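Local coordinates for appr-1-p processing domain protein (Thermus aquaticus Y51MC23, PDB 5M31), which is a macro domain protein, a compact single-domain alpha/beta fold with a mixed six-stranded sheet between helices, at residues Ser97-Val102 / Gly131-Pro136; Asn29-Val34 / Asn86-Lys91; Val65-Ile70 / Val102-Lys107; Leu12-Gly17 / Gln140-Ala145. One frame throughout, in Å; residues are numbered along the deposited sequence.

Interaction 1 of 4, residues Ser97-Val102 / Gly131-Pro136; sequences SRMEYV and GGLPWP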
loop_
_atom_site.group_PDB
_atom_site.type_symbol
_atom_site.label_atom_id
_atom_site.label_comp_id
_atom_site.label_asym_id
_atom_site.label_seq_id
_atom_site.Cartn_x
_atom_site.Cartn_y
_atom_site.Cartn_z
ATOM N N SER A 97 -1.816 10.013 -9.386
ATOM C CA SER A 97 -1.509 9.970 -7.945
ATOM C C SER A 97 -1.056 11.361 -7.523
ATOM O O SER A 97 -0.465 12.096 -8.319
ATOM C CB SER A 97 -0.404 8.953 -7.651
ATOM O OG SER A 97 -0.816 7.617 -7.893
ATOM N N ARG A 98 -1.312 11.739 -6.292
ATOM C CA ARG A 98 -0.980 13.048 -5.822
ATOM C C ARG A 98 -0.107 12.997 -4.577
ATOM O O ARG A 98 -0.401 12.224 -3.657
ATOM C CB ARG A 98 -2.275 13.698 -5.415
ATOM C CG ARG A 98 -2.111 15.080 -5.017
ATOM C CD ARG A 98 -3.152 15.898 -5.733
ATOM N NE ARG A 98 -3.040 17.203 -5.259
ATOM C CZ ARG A 98 -3.883 18.166 -5.570
ATOM N NH1 ARG A 98 -4.840 17.953 -6.464
ATOM N NH2 ARG A 98 -3.697 19.326 -5.042
ATOM N N MET A 99 0.884 13.878 -4.522
ATOM C CA MET A 99 1.902 13.771 -3.438
ATOM C C MET A 99 1.261 13.947 -2.065
ATOM O O MET A 99 1.560 13.201 -1.129
ATOM C CB MET A 99 3.019 14.792 -3.664
ATOM C CG MET A 99 4.221 14.631 -2.745
ATOM S SD MET A 99 5.089 13.084 -3.032
ATOM C CE MET A 99 6.079 13.508 -4.446
ATOM N N GLU A 100 0.310 14.868 -1.966
ATOM C CA GLU A 100 -0.374 15.099 -0.671
ATOM C C GLU A 100 -1.066 13.839 -0.174
ATOM O O GLU A 100 -1.074 13.526 1.060
ATOM C CB GLU A 100 -1.392 16.255 -0.805
ATOM C CG GLU A 100 -2.404 16.336 0.331
ATOM C CD GLU A 100 -3.425 17.435 0.126
ATOM O OE1 GLU A 100 -3.036 18.517 -0.345
ATOM O OE2 GLU A 100 -4.605 17.224 0.474
ATOM N N TYR A 101 -1.632 13.073 -1.079
ATOM C CA TYR A 101 -2.383 11.915 -0.747
ATOM C C TYR A 101 -1.416 10.787 -0.330
ATOM O O TYR A 101 -1.712 10.009 0.571
ATOM C CB TYR A 101 -3.230 11.473 -1.924
ATOM C CG TYR A 101 -4.237 12.517 -2.376
ATOM C CD1 TYR A 101 -4.524 13.658 -1.617
ATOM C CD2 TYR A 101 -4.928 12.348 -3.569
ATOM C CE1 TYR A 101 -5.492 14.571 -2.049
ATOM C CE2 TYR A 101 -5.809 13.295 -4.032
ATOM C CZ TYR A 101 -6.134 14.364 -3.236
ATOM O OH TYR A 101 -7.058 15.274 -3.730
ATOM N N VAL A 102 -0.251 10.739 -0.951
ATOM C CA VAL A 102 0.799 9.760 -0.539
ATOM C C VAL A 102 1.292 10.130 0.874
ATOM O O VAL A 102 1.482 9.247 1.738
ATOM C CB VAL A 102 1.941 9.741 -1.586
ATOM C CG1 VAL A 102 3.140 8.930 -1.074
ATOM C CG2 VAL A 102 1.393 9.155 -2.874
ATOM N N GLY A 131 5.941 8.093 -15.496
ATOM C CA GLY A 131 4.968 9.138 -15.770
ATOM C C GLY A 131 4.212 9.648 -14.558
ATOM O O GLY A 131 3.411 10.576 -14.661
ATOM N N GLY A 132 4.467 9.054 -13.396
ATOM C CA GLY A 132 3.776 9.440 -12.188
ATOM C C GLY A 132 4.556 10.410 -11.311
ATOM O O GLY A 132 5.137 11.359 -11.784
ATOM N N LEU A 133 4.462 10.231 -9.990
ATOM C CA LEU A 133 5.115 11.128 -9.077
ATOM C C LEU A 133 6.632 10.990 -9.164
ATOM O O LEU A 133 7.122 9.951 -9.545
ATOM C CB LEU A 133 4.651 10.823 -7.647
ATOM C CG LEU A 133 3.189 11.100 -7.363
ATOM C CD1 LEU A 133 2.823 10.553 -6.013
ATOM C CD2 LEU A 133 2.939 12.602 -7.367
ATOM N N PRO A 134 7.378 12.018 -8.741
ATOM C CA PRO A 134 8.842 11.940 -8.783
ATOM C C PRO A 134 9.381 11.027 -7.683
ATOM O O PRO A 134 9.151 11.270 -6.479
ATOM C CB PRO A 134 9.288 13.400 -8.584
ATOM C CG PRO A 134 8.132 14.066 -7.939
ATOM C CD PRO A 134 6.900 13.366 -8.371
ATOM N N TRP A 135 10.076 9.973 -8.093
ATOM C CA TRP A 135 10.516 8.949 -7.160
ATOM C C TRP A 135 11.452 9.461 -6.061
ATOM O O TRP A 135 11.242 9.115 -4.900
ATOM C CB TRP A 135 11.134 7.794 -7.921
ATOM C CG TRP A 135 11.772 6.727 -7.113
ATOM C CD1 TRP A 135 13.047 6.267 -7.222
ATOM C CD2 TRP A 135 11.156 5.964 -6.054
ATOM N NE1 TRP A 135 13.270 5.251 -6.307
ATOM C CE2 TRP A 135 12.119 5.032 -5.594
ATOM C CE3 TRP A 135 9.885 5.964 -5.478
ATOM C CZ2 TRP A 135 11.846 4.122 -4.559
ATOM C CZ3 TRP A 135 9.626 5.080 -4.435
ATOM C CH2 TRP A 135 10.602 4.158 -4.004
ATOM N N PRO A 136 12.391 10.374 -6.388
ATOM C CA PRO A 136 13.261 10.866 -5.300
ATOM C C PRO A 136 12.482 11.430 -4.103
ATOM O O PRO A 136 12.826 11.165 -2.958
ATOM C CB PRO A 136 14.084 11.967 -5.985
ATOM C CG PRO A 136 14.192 11.531 -7.411
ATOM C CD PRO A 136 12.945 10.719 -7.724
#

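Interaction 2 of 4, residues Asn29-Val34 / Asn86-Lys91; sequences NTVNTV and NFPTKK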
loop_
_atom_site.group_PDB
_atom_site.type_symbol
_atom_site.label_atom_id
_atom_site.label_comp_id
_atom_site.label_asym_id
_atom_site.label_seq_id
_atom_site.Cartn_x
_atom_site.Cartn_y
_atom_site.Cartn_z
ATOM N N ASN A 29 -1.160 -2.267 -1.552
ATOM C CA ASN A 29 -1.775 -2.117 -2.871
ATOM C C ASN A 29 -2.144 -0.648 -3.002
ATOM O O ASN A 29 -2.730 -0.090 -2.091
ATOM C CB ASN A 29 -3.049 -2.926 -2.871
ATOM C CG ASN A 29 -3.771 -2.879 -4.167
ATOM O OD1 ASN A 29 -3.178 -2.657 -5.195
ATOM N ND2 ASN A 29 -5.021 -3.256 -4.145
ATOM N N THR A 30 -1.811 -0.036 -4.116
ATOM C CA THR A 30 -2.127 1.388 -4.326
ATOM C C THR A 30 -3.475 1.472 -5.059
ATOM O O THR A 30 -3.666 0.855 -6.136
ATOM C CB THR A 30 -0.995 2.106 -5.078
ATOM O OG1 THR A 30 -0.550 1.298 -6.155
ATOM C CG2 THR A 30 0.165 2.419 -4.143
ATOM N N VAL A 31 -4.435 2.178 -4.451
ATOM C CA VAL A 31 -5.794 2.118 -4.907
ATOM C C VAL A 31 -6.369 3.528 -5.094
ATOM O O VAL A 31 -5.718 4.533 -4.814
ATOM C CB VAL A 31 -6.712 1.271 -4.006
ATOM C CG1 VAL A 31 -6.169 -0.136 -3.937
ATOM C CG2 VAL A 31 -6.840 1.902 -2.620
ATOM N N ASN A 32 -7.558 3.559 -5.612
ATOM C CA ASN A 32 -8.378 4.791 -5.631
ATOM C C ASN A 32 -9.564 4.595 -4.707
ATOM O O ASN A 32 -9.663 3.563 -3.999
ATOM C CB ASN A 32 -8.854 5.078 -7.040
ATOM C CG ASN A 32 -9.668 3.923 -7.630
ATOM O OD1 ASN A 32 -10.809 3.692 -7.262
ATOM N ND2 ASN A 32 -9.026 3.142 -8.492
ATOM N N THR A 33 -10.418 5.608 -4.606
ATOM C CA THR A 33 -11.500 5.576 -3.630
ATOM C C THR A 33 -12.841 5.276 -4.250
ATOM O O THR A 33 -13.860 5.330 -3.565
ATOM C CB THR A 33 -11.593 6.902 -2.866
ATOM O OG1 THR A 33 -12.068 7.913 -3.767
ATOM C CG2 THR A 33 -10.248 7.266 -2.245
ATOM N N VAL A 34 -12.866 5.007 -5.541
ATOM C CA VAL A 34 -14.135 4.745 -6.254
ATOM C C VAL A 34 -14.442 3.276 -6.590
ATOM O O VAL A 34 -15.465 2.992 -7.191
ATOM C CB VAL A 34 -14.294 5.689 -7.485
ATOM C CG1 VAL A 34 -14.121 7.120 -7.019
ATOM C CG2 VAL A 34 -13.304 5.367 -8.594
ATOM N N ASN A 86 -4.725 -1.480 1.508
ATOM C CA ASN A 86 -5.202 -0.832 0.283
ATOM C C ASN A 86 -5.059 0.667 0.540
ATOM O O ASN A 86 -5.812 1.240 1.301
ATOM C CB ASN A 86 -6.617 -1.249 -0.072
ATOM C CG ASN A 86 -6.757 -2.736 -0.366
ATOM O OD1 ASN A 86 -6.411 -3.216 -1.460
ATOM N ND2 ASN A 86 -7.189 -3.519 0.681
ATOM N N PHE A 87 -4.008 1.222 -0.063
ATOM C CA PHE A 87 -3.484 2.623 0.204
ATOM C C PHE A 87 -3.988 3.527 -0.912
ATOM O O PHE A 87 -3.526 3.422 -2.029
ATOM C CB PHE A 87 -1.934 2.498 0.182
ATOM C CG PHE A 87 -1.175 3.736 0.526
ATOM C CD1 PHE A 87 -1.215 4.858 -0.270
ATOM C CD2 PHE A 87 -0.259 3.724 1.538
ATOM C CE1 PHE A 87 -0.432 5.970 -0.009
ATOM C CE2 PHE A 87 0.568 4.814 1.789
ATOM C CZ PHE A 87 0.465 5.941 1.027
ATOM N N PRO A 88 -4.921 4.421 -0.607
ATOM C CA PRO A 88 -5.404 5.306 -1.653
ATOM C C PRO A 88 -4.343 6.348 -2.068
ATOM O O PRO A 88 -3.791 7.024 -1.223
ATOM C CB PRO A 88 -6.638 5.984 -0.988
ATOM C CG PRO A 88 -6.956 5.137 0.172
ATOM C CD PRO A 88 -5.681 4.584 0.636
ATOM N N THR A 89 -4.089 6.519 -3.369
ATOM C CA THR A 89 -3.152 7.535 -3.797
ATOM C C THR A 89 -3.856 8.564 -4.629
ATOM O O THR A 89 -3.248 9.493 -5.068
ATOM C CB THR A 89 -2.035 6.990 -4.675
ATOM O OG1 THR A 89 -2.587 6.433 -5.865
ATOM C CG2 THR A 89 -1.244 5.878 -3.976
ATOM N N LYS A 90 -5.127 8.346 -4.835
ATOM C CA LYS A 90 -5.950 9.207 -5.723
ATOM C C LYS A 90 -7.436 8.905 -5.496
ATOM O O LYS A 90 -7.820 7.832 -4.930
ATOM C CB LYS A 90 -5.569 8.925 -7.155
ATOM C CG LYS A 90 -5.939 7.511 -7.607
ATOM C CD LYS A 90 -5.489 7.190 -9.018
ATOM C CE LYS A 90 -3.967 7.154 -9.168
ATOM N NZ LYS A 90 -3.661 6.998 -10.619
ATOM N N LYS A 91 -8.296 9.852 -5.879
ATOM C CA LYS A 91 -9.723 9.632 -5.713
ATOM C C LYS A 91 -10.253 8.733 -6.821
ATOM O O LYS A 91 -10.763 7.673 -6.579
ATOM C CB LYS A 91 -10.471 10.973 -5.658
ATOM C CG LYS A 91 -10.091 11.771 -4.451
ATOM C CD LYS A 91 -10.912 13.027 -4.370
ATOM C CE LYS A 91 -10.409 13.931 -3.263
ATOM N NZ LYS A 91 -11.035 15.237 -3.587
HETATM O O HOH W 1 -3.450 4.211 -7.001
#

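Interaction 3 of 4, residues Val65-Ile70 / Val102-Lys107; sequences VQIGRI and VEEGLK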
loop_
_atom_site.group_PDB
_atom_site.type_symbol
_atom_site.label_atom_id
_atom_site.label_comp_id
_atom_site.label_asym_id
_atom_site.label_seq_id
_atom_site.Cartn_x
_atom_site.Cartn_y
_atom_site.Cartn_z
ATOM N N VAL A 65 -13.251 4.110 2.241
ATOM C CA VAL A 65 -11.947 4.282 1.633
ATOM C C VAL A 65 -11.748 5.713 1.204
ATOM O O VAL A 65 -12.540 6.247 0.426
ATOM C CB VAL A 65 -11.748 3.374 0.435
ATOM C CG1 VAL A 65 -10.377 3.603 -0.164
ATOM C CG2 VAL A 65 -12.006 1.905 0.846
ATOM N N GLN A 66 -10.823 6.381 1.867
ATOM C CA GLN A 66 -10.595 7.804 1.663
ATOM C C GLN A 66 -9.135 8.087 1.717
ATOM O O GLN A 66 -8.341 7.295 2.221
ATOM C CB GLN A 66 -11.295 8.613 2.755
ATOM C CG GLN A 66 -12.761 8.305 2.921
ATOM C CD GLN A 66 -13.309 8.910 4.179
ATOM O OE1 GLN A 66 -13.017 8.448 5.299
ATOM N NE2 GLN A 66 -14.053 9.974 4.025
ATOM N N ILE A 67 -8.761 9.247 1.192
ATOM C CA ILE A 67 -7.410 9.735 1.354
ATOM C C ILE A 67 -7.037 9.779 2.857
ATOM O O ILE A 67 -7.846 10.206 3.706
ATOM C CB ILE A 67 -7.224 11.117 0.648
ATOM C CG1 ILE A 67 -7.569 11.007 -0.856
ATOM C CG2 ILE A 67 -5.826 11.634 0.869
ATOM C CD1 ILE A 67 -6.827 9.956 -1.686
ATOM N N GLY A 68 -5.862 9.204 3.159
ATOM C CA GLY A 68 -5.331 9.118 4.521
ATOM C C GLY A 68 -5.995 8.060 5.338
ATOM O O GLY A 68 -5.793 8.023 6.560
ATOM N N ARG A 69 -6.767 7.162 4.699
ATOM C CA ARG A 69 -7.510 6.125 5.424
ATOM C C ARG A 69 -7.355 4.802 4.673
ATOM O O ARG A 69 -8.143 4.454 3.833
ATOM C CB ARG A 69 -8.936 6.543 5.689
ATOM C CG ARG A 69 -9.750 5.675 6.627
ATOM C CD ARG A 69 -11.124 6.167 6.770
ATOM N NE ARG A 69 -11.895 5.220 7.550
ATOM C CZ ARG A 69 -13.215 5.252 7.659
ATOM N NH1 ARG A 69 -13.918 6.189 7.047
ATOM N NH2 ARG A 69 -13.816 4.356 8.416
ATOM N N ILE A 70 -6.297 4.069 5.034
ATOM C CA ILE A 70 -5.992 2.782 4.434
ATOM C C ILE A 70 -7.084 1.798 4.765
ATOM O O ILE A 70 -7.516 1.669 5.939
ATOM C CB ILE A 70 -4.630 2.262 4.953
ATOM C CG1 ILE A 70 -3.539 3.208 4.407
ATOM C CG2 ILE A 70 -4.393 0.802 4.549
ATOM C CD1 ILE A 70 -2.176 3.015 4.970
ATOM N N VAL A 102 -0.251 10.739 -0.951
ATOM C CA VAL A 102 0.799 9.760 -0.539
ATOM C C VAL A 102 1.292 10.130 0.874
ATOM O O VAL A 102 1.482 9.247 1.738
ATOM C CB VAL A 102 1.941 9.741 -1.586
ATOM C CG1 VAL A 102 3.140 8.930 -1.074
ATOM C CG2 VAL A 102 1.393 9.155 -2.874
ATOM N N GLU A 103 1.470 11.420 1.129
ATOM C CA GLU A 103 1.952 11.860 2.463
ATOM C C GLU A 103 0.974 11.465 3.549
ATOM O O GLU A 103 1.382 10.932 4.596
ATOM C CB GLU A 103 2.194 13.347 2.513
ATOM C CG GLU A 103 3.316 13.797 1.589
ATOM C CD GLU A 103 3.306 15.291 1.283
ATOM O OE1 GLU A 103 2.320 16.009 1.642
ATOM O OE2 GLU A 103 4.311 15.756 0.681
ATOM N N GLU A 104 -0.313 11.748 3.324
ATOM C CA GLU A 104 -1.336 11.426 4.315
ATOM C C GLU A 104 -1.443 9.897 4.436
ATOM O O GLU A 104 -1.623 9.372 5.536
ATOM C CB GLU A 104 -2.666 12.034 3.912
ATOM C CG GLU A 104 -2.603 13.546 3.872
ATOM C CD GLU A 104 -3.956 14.186 3.772
ATOM O OE1 GLU A 104 -4.934 13.449 3.504
ATOM O OE2 GLU A 104 -4.038 15.440 3.934
ATOM N N GLY A 105 -1.324 9.176 3.308
ATOM C CA GLY A 105 -1.370 7.724 3.338
ATOM C C GLY A 105 -0.212 7.126 4.159
ATOM O O GLY A 105 -0.393 6.093 4.867
ATOM N N LEU A 106 0.980 7.705 4.022
ATOM C CA LEU A 106 2.152 7.149 4.746
ATOM C C LEU A 106 1.989 7.286 6.290
ATOM O O LEU A 106 2.369 6.385 7.050
ATOM C CB LEU A 106 3.407 7.867 4.315
ATOM C CG LEU A 106 3.998 7.346 3.020
ATOM C CD1 LEU A 106 5.015 8.337 2.517
ATOM C CD2 LEU A 106 4.629 5.967 3.244
ATOM N N LYS A 107 1.432 8.412 6.741
ATOM C CA LYS A 107 1.083 8.575 8.134
ATOM C C LYS A 107 0.132 7.451 8.555
ATOM O O LYS A 107 0.306 6.847 9.632
ATOM C CB LYS A 107 0.436 9.951 8.395
ATOM C CG LYS A 107 1.375 11.144 8.244
ATOM C CD LYS A 107 0.828 12.374 8.967
ATOM C CE LYS A 107 1.926 13.381 9.294
ATOM N NZ LYS A 107 2.360 14.200 8.129
#

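Interaction 4 of 4, residues Leu12-Gly17 / Gln140-Ala145; sequences LRFVRG and QRIQEA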
loop_
_atom_site.group_PDB
_atom_site.type_symbol
_atom_site.label_atom_id
_atom_site.label_comp_id
_atom_site.label_asym_id
_atom_site.label_seq_id
_atom_site.Cartn_x
_atom_site.Cartn_y
_atom_site.Cartn_z
ATOM N N LEU A 12 14.752 -0.609 6.501
ATOM C CA LEU A 12 14.149 -0.205 5.234
ATOM C C LEU A 12 15.081 -0.593 4.096
ATOM O O LEU A 12 16.265 -0.219 4.103
ATOM C CB LEU A 12 13.938 1.311 5.245
ATOM C CG LEU A 12 13.141 1.979 4.108
ATOM C CD1 LEU A 12 11.823 1.290 3.817
ATOM C CD2 LEU A 12 12.863 3.428 4.459
ATOM N N ARG A 13 14.567 -1.371 3.135
ATOM C CA ARG A 13 15.354 -1.829 1.997
ATOM C C ARG A 13 14.605 -1.487 0.716
ATOM O O ARG A 13 13.395 -1.704 0.626
ATOM C CB ARG A 13 15.549 -3.344 2.077
ATOM C CG ARG A 13 16.902 -3.798 2.656
ATOM C CD ARG A 13 17.027 -3.595 4.163
ATOM N NE ARG A 13 18.287 -4.140 4.711
ATOM C CZ ARG A 13 19.493 -3.594 4.539
ATOM N NH1 ARG A 13 19.644 -2.478 3.816
ATOM N NH2 ARG A 13 20.565 -4.167 5.091
ATOM N N PHE A 14 15.343 -0.994 -0.284
ATOM C CA PHE A 14 14.771 -0.668 -1.577
ATOM C C PHE A 14 15.231 -1.703 -2.614
ATOM O O PHE A 14 16.431 -1.835 -2.867
ATOM C CB PHE A 14 15.147 0.761 -1.989
ATOM C CG PHE A 14 14.451 1.847 -1.179
ATOM C CD1 PHE A 14 13.232 2.344 -1.576
ATOM C CD2 PHE A 14 15.056 2.392 -0.030
ATOM C CE1 PHE A 14 12.588 3.374 -0.855
ATOM C CE2 PHE A 14 14.430 3.391 0.693
ATOM C CZ PHE A 14 13.194 3.889 0.283
ATOM N N VAL A 15 14.283 -2.471 -3.170
ATOM C CA VAL A 15 14.559 -3.688 -3.950
ATOM C C VAL A 15 13.845 -3.685 -5.344
ATOM O O VAL A 15 12.932 -2.908 -5.565
ATOM C CB VAL A 15 14.091 -4.927 -3.195
ATOM C CG1 VAL A 15 14.776 -4.999 -1.816
ATOM C CG2 VAL A 15 12.587 -4.930 -3.003
ATOM N N ARG A 16 14.208 -4.607 -6.229
ATOM C CA ARG A 16 13.461 -4.803 -7.468
ATOM C C ARG A 16 12.953 -6.198 -7.538
ATOM O O ARG A 16 13.610 -7.156 -7.005
ATOM C CB ARG A 16 14.334 -4.512 -8.690
ATOM C CG ARG A 16 14.637 -3.051 -8.824
ATOM C CD ARG A 16 15.400 -2.726 -10.106
ATOM N NE ARG A 16 15.564 -1.280 -10.152
ATOM C CZ ARG A 16 16.482 -0.590 -9.484
ATOM N NH1 ARG A 16 17.386 -1.190 -8.728
ATOM N NH2 ARG A 16 16.459 0.743 -9.540
ATOM N N GLY A 17 11.814 -6.361 -8.182
ATOM C CA GLY A 17 11.206 -7.668 -8.348
ATOM C C GLY A 17 9.704 -7.628 -8.362
ATOM O O GLY A 17 9.093 -6.555 -8.615
ATOM N N GLN A 140 11.997 9.780 -0.401
ATOM C CA GLN A 140 12.344 10.583 0.770
ATOM C C GLN A 140 11.236 10.542 1.823
ATOM O O GLN A 140 11.494 10.335 3.015
ATOM C CB GLN A 140 12.607 12.016 0.351
ATOM C CG GLN A 140 13.239 12.887 1.435
ATOM C CD GLN A 140 12.217 13.567 2.333
ATOM O OE1 GLN A 140 12.408 13.671 3.556
ATOM N NE2 GLN A 140 11.143 14.082 1.727
ATOM N N ARG A 141 9.995 10.700 1.375
ATOM C CA ARG A 141 8.854 10.655 2.280
ATOM C C ARG A 141 8.663 9.271 2.882
ATOM O O ARG A 141 8.253 9.142 4.038
ATOM C CB ARG A 141 7.596 11.089 1.552
ATOM C CG ARG A 141 7.601 12.587 1.294
ATOM C CD ARG A 141 6.702 12.984 0.168
ATOM N NE ARG A 141 6.674 14.447 -0.001
ATOM C CZ ARG A 141 7.693 15.179 -0.448
ATOM N NH1 ARG A 141 8.881 14.619 -0.705
ATOM N NH2 ARG A 141 7.537 16.487 -0.616
ATOM N N ILE A 142 8.919 8.231 2.096
ATOM C CA ILE A 142 8.841 6.863 2.634
ATOM C C ILE A 142 9.893 6.692 3.733
ATOM O O ILE A 142 9.593 6.200 4.819
ATOM C CB ILE A 142 9.033 5.820 1.544
ATOM C CG1 ILE A 142 7.844 5.837 0.569
ATOM C CG2 ILE A 142 9.225 4.436 2.153
ATOM C CD1 ILE A 142 8.053 4.989 -0.675
ATOM N N GLN A 143 11.098 7.164 3.464
ATOM C CA GLN A 143 12.196 7.062 4.462
ATOM C C GLN A 143 11.853 7.781 5.741
ATOM O O GLN A 143 12.021 7.226 6.847
ATOM C CB GLN A 143 13.505 7.644 3.891
ATOM C CG GLN A 143 13.986 6.892 2.682
ATOM C CD GLN A 143 15.158 7.554 1.946
ATOM O OE1 GLN A 143 15.205 8.772 1.774
ATOM N NE2 GLN A 143 16.085 6.734 1.471
ATOM N N GLU A 144 11.381 9.006 5.606
ATOM C CA GLU A 144 10.957 9.798 6.766
ATOM C C GLU A 144 9.891 9.083 7.578
ATOM O O GLU A 144 9.955 9.039 8.819
ATOM C CB GLU A 144 10.393 11.123 6.319
ATOM C CG GLU A 144 11.435 12.137 5.927
ATOM C CD GLU A 144 10.875 13.545 5.942
ATOM O OE1 GLU A 144 11.371 14.360 6.760
ATOM O OE2 GLU A 144 9.912 13.820 5.170
ATOM N N ALA A 145 8.877 8.573 6.891
ATOM C CA ALA A 145 7.769 7.894 7.573
ATOM C C ALA A 145 8.159 6.549 8.200
ATOM O O ALA A 145 7.758 6.237 9.327
ATOM C CB ALA A 145 6.585 7.724 6.627
#

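Interaction 1 of 4, residues Ser97-Val102 / Gly131-Pro136
Leu133 is the bump of this contact, its forked end pushed into a shallow hollow formed by Ser97, the backbone leading into helix 99-116 and Val102 in its first turn. The two methyls share the hollow. CD1 goes deeper, meeting CG2 of Val102 at 3.7 Å and CB of Ser97 at 4.0 Å, and the Leu133 and Val102 side chains lie alongside one another, pointing opposite ways. CD2 lies over the backbone, 3.6 Å from O of Ser97 and 3.7 Å from N of Met99. Packing of this kind joins two helix starts of the macro domain: Arg98 is the N-cap of helix 99-116, and Pro134 holds the same position before helix 135-146. A second, shallower fit lies beside the first. With CG of Met99 anti to its backbone N (chi1 -171°) and the chain then bent at both following torsions, CE reaches the CD corner of the Pro134 ring, 4.0 Å away. Met99 also packs on Val138 and Arg141 of helix 135-146, and Leu133 touches Val138 as well.

Interaction 2 of 4, residues Asn29-Val34 / Asn86-Lys91
The carbonyl O of Val31 is gripped by two donors: N of Thr89 donates to it at 2.9 Å, and a water adds a weak bond. That water also bonds OG1 of Thr89, whose hydroxyl has a further hydrogen-bond partner in OG of Ser97. The setting is a parallel strand pair of the macro-domain sheet, 26-31 beside 83-88, with Asn29, Thr30 and Val31 bridged to Asn86, Phe87 and Pro88. Within the ladder N of Phe87 donates to O of Asn29 at 2.7 Å, and N of Val31 donates to O of Phe87. One face of the pair carries Asn29, Val31, Asn86 and Pro88. There ND2 of Asn29 donates to OD1 of Asn86 at 3.0 Å, the acceptor lying close to the plane of the Asn29 amide although the two amide planes are turned 72° apart. ND2 of Asn86 is in turn hydrogen-bonded to Asn52 and to O of Phe71, which fixes the rotation of its amide. The methyls of Val31 pack beside Asn86 and over the Phe87 carbonyl. On the Thr30 side, its CG2 meets CG2 of Thr89 at 3.7 Å. Past the ladder the two segments stay joined, N of Thr33 donating to O of Lys91 at 2.9 Å. Asn32 closes an Asx turn, its ND2 hydrogen-bonded to O of Val36: CG sits between the backbone N and the carbonyl carbon (chi1 58°), and OD1 receives N of Val34 on a lone pair at 3.0 Å.

Interaction 3 of 4, residues Val65-Ile70 / Val102-Lys107
Gly68 and Gly105 come close together, their CA atoms 4.4 Å apart, where a turn meets the first half of a helix. The turn is a type II beta turn from Gln66 to Arg69, in the loop between helix 50-61 and strand 71-74 of the macro domain; the helix is 99-116. Because Gly68 carries no side chain, there is room for CB of Glu104 beside it, and the turn lies close on the helix backbone, CA of Gly68 standing 3.9 Å from O of Glu104 and 4.2 Å from N of Gly105. Gly68 also has a positive phi (77°), as is usual for the third residue of such a turn. Glu104 flanks the glycine pair. Its CB packs on CA of Gly68 at 4.0 Å; with CG anti to the carbonyl carbon (chi1 -63°) and the chain extended, the carboxylate reaches on to Ile67. The two side chains cross at about a right angle, and OE1 lies 3.3 Å from the CG2 methyl of Ile67, which also touches Pro88 and Tyr101. Within the turn N of Arg69 donates to O of Gln66, and NH1 of Arg69 donates to OE1 of Gln66 at 3.0 Å, the acceptor lying in the guanidinium plane. Ile70 covers the other flank, packing also on Phe85, Phe87 and Leu109, while its N is hydrogen-bonded to Asp108. Its chain is extended (chi2 170°), which carries CD1 to 3.6 Å from O of Gly105.

Interaction 4 of 4, residues Leu12-Gly17 / Gln140-Ala145
Leu12 and Phe14, two residues apart on one face of edge strand 11-15, rest against Ile142 and Gln143 of helix 135-146. This is helix-on-sheet packing of the macro domain's alpha/beta fold: the strand and helix segments run at 154°, their axes 10.2 Å apart. CD2 of Leu12 touches the helix backbone at CA of Gln143, 3.7 Å away, while CD1 points to CG2 of Ile142 at 4.4 Å. Gln143 spans both strand residues from the helix side, crossing each at about a right angle. With CG anti to its carbonyl carbon (chi1 -62°) and the chain extended beyond, it runs past the end of the Phe14 ring, CG standing 3.9 Å from CZ. Its amide is turned 79° from the ring plane. CG2 of Ile142 makes a looser contact with CZ of Phe14, at 4.4 Å. Farther out, Val156 of the neighbouring strand packs on both Leu12 and Phe14, and Val154 also touches Leu12. Backbone bonds from Arg13 and Val15 tie the edge strand to 153-157. Lys139, one turn before Gln143, makes a cation-pi contact with the Phe14 ring, whose CE2 lies 3.8 Å from NE2 of Gln143.

In the fold
From the N terminus, strand 11-15 opens the widest loop, closed only when helix 135-146 packs on it in interaction 4; the other three contacts lie within that span. Interaction 2 opens next at strand 26-31 and closes at strand 83-88. Before it closes, the turn of interaction 3 begins, and this contact ends on helix 99-116, so interactions 2 and 3 cross. Interaction 1 starts after interaction 2 is complete, crosses interaction 3, with which it shares Val102, and finishes at the start of helix 135-146. Helix 99-116 thus joins the turn to the neighbouring helix. Between interactions 3 and 4, Glu103 forms a salt bridge with Arg141, linking the two helices.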